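Local coordinates for protein leucine aminopeptidase 1 (Caenorhabditis elegans, PDB 2HC9) that probably serves as a digestive enzyme, a zinc-dependent M17 aminopeptidase that releases N-terminal amino acids, preferably leucine, from peptides, at residues D178-A181 and N182-T185. The protein carries 1 engineered substitution. Sequence-based numbering, arbitrary orientation.
Sequences DTPA and NILT
Pro180 O draws the chain round on itself by accepting two backbone hydrogen bonds, from Ile183 N at 3.0 Å and from Leu184 N at 2.9 Å. The two donors share the oxygen unequally: Leu184 N lies in the carbonyl plane and its N-H points almost straight at the acceptor (166°), whereas Ile183 N sits above that plane with a more bent N-H (149°). Such a bifurcated carbonyl illustrates how one acceptor can tie up successive amides of a type I-like beta turn, with Ala181 and Asn182 as its two middle residues and the Leu184 N bond extending it by one residue. Thr179 then meets the returning chain chiefly through its methyl. CG2, anti to the backbone N, reaches CG2 of Ile183 at 3.7 Å and CB of Leu184, crossing both side chains at about a right angle, while OG1 turns back to bond the carbonyl of Arg175 in the preceding helix. Residues 179-185 link helix 157-178 to helix 186-199 in the catalytic domain, the side chain of Ala181 lying about 12 Å from a bound zinc ion. An inverse gamma turn centred on Leu184 leads into Thr185, the N-cap of the second helix, whose OG1 bonds Ala188 N. Thr185 CG2 rests 3.5 Å from Ala181 O. The Pro180 ring and Ile183 lie side by side and point the same way, CG to CD1 at 3.9 Å. Asn182 brings its amide obliquely across this proline: with chi1 at 62°, CG stands between the backbone N and carbonyl carbon, and OD1 comes 3.2 Å from Pro180 CB. The other end of the amide, ND2, donates to Ile319 O of the second subunit, whose Asp317 also packs on Pro180.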
loop_
_atom_site.group_PDB
_atom_site.type_symbol
_atom_site.label_atom_id
_atom_site.label_comp_id
_atom_site.label_asym_id
_atom_site.label_seq_id
_atom_site.Cartn_x
_atom_site.Cartn_y
_atom_site.Cartn_z
ATOM N N ASP A 178 24.364 -15.979 -11.851
ATOM C CA ASP A 178 23.327 -16.971 -11.455
ATOM C C ASP A 178 23.627 -17.631 -10.111
ATOM O O ASP A 178 22.730 -18.185 -9.496
ATOM C CB ASP A 178 23.226 -18.100 -12.493
ATOM C CG ASP A 178 22.697 -17.630 -13.843
ATOM O OD1 ASP A 178 22.094 -16.536 -13.910
ATOM O OD2 ASP A 178 22.866 -18.382 -14.831
ATOM N N THR A 179 24.892 -17.606 -9.691
ATOM C CA THR A 179 25.317 -18.296 -8.460
ATOM C C THR A 179 24.712 -17.538 -7.260
ATOM O O THR A 179 24.833 -16.328 -7.168
ATOM C CB THR A 179 26.885 -18.315 -8.336
ATOM O OG1 THR A 179 27.462 -18.928 -9.509
ATOM C CG2 THR A 179 27.349 -19.057 -7.102
ATOM N N PRO A 180 24.047 -18.256 -6.342
ATOM C CA PRO A 180 23.471 -17.561 -5.188
ATOM C C PRO A 180 24.559 -16.977 -4.306
ATOM O O PRO A 180 25.673 -17.480 -4.295
ATOM C CB PRO A 180 22.744 -18.666 -4.428
ATOM C CG PRO A 180 23.401 -19.948 -4.851
ATOM C CD PRO A 180 23.822 -19.715 -6.298
ATOM N N ALA A 181 24.240 -15.926 -3.564
ATOM C CA ALA A 181 25.272 -15.223 -2.810
ATOM C C ALA A 181 25.764 -15.949 -1.559
ATOM O O ALA A 181 26.805 -15.565 -1.004
ATOM C CB ALA A 181 24.782 -13.828 -2.432
ATOM N N ASN A 182 25.029 -16.962 -1.082
ATOM C CA ASN A 182 25.593 -17.817 -0.019
ATOM C C ASN A 182 26.807 -18.616 -0.496
ATOM O O ASN A 182 27.619 -19.104 0.297
ATOM C CB ASN A 182 24.549 -18.704 0.668
ATOM C CG ASN A 182 23.899 -19.676 -0.276
ATOM O OD1 ASN A 182 23.657 -19.355 -1.446
ATOM N ND2 ASN A 182 23.591 -20.870 0.222
ATOM N N ILE A 183 26.952 -18.702 -1.811
ATOM C CA ILE A 183 28.133 -19.332 -2.398
ATOM C C ILE A 183 29.078 -18.267 -2.961
ATOM O O ILE A 183 30.273 -18.230 -2.616
ATOM C CB ILE A 183 27.693 -20.312 -3.494
ATOM C CG1 ILE A 183 26.825 -21.423 -2.864
ATOM C CG2 ILE A 183 28.910 -20.882 -4.245
ATOM C CD1 ILE A 183 26.281 -22.433 -3.857
ATOM N N LEU A 184 28.547 -17.398 -3.826
ATOM C CA LEU A 184 29.357 -16.279 -4.350
ATOM C C LEU A 184 29.322 -15.114 -3.372
ATOM O O LEU A 184 28.616 -14.108 -3.558
ATOM C CB LEU A 184 28.967 -15.875 -5.785
ATOM C CG LEU A 184 30.007 -14.936 -6.438
ATOM C CD1 LEU A 184 31.267 -15.708 -6.968
ATOM C CD2 LEU A 184 29.356 -14.160 -7.576
ATOM N N THR A 185 30.102 -15.257 -2.309
ATOM C CA THR A 185 30.286 -14.191 -1.327
ATOM C C THR A 185 31.263 -13.130 -1.845
ATOM O O THR A 185 31.860 -13.314 -2.908
ATOM C CB THR A 185 30.892 -14.801 -0.037
ATOM O OG1 THR A 185 32.139 -15.419 -0.382
ATOM C CG2 THR A 185 29.927 -15.868 0.577
#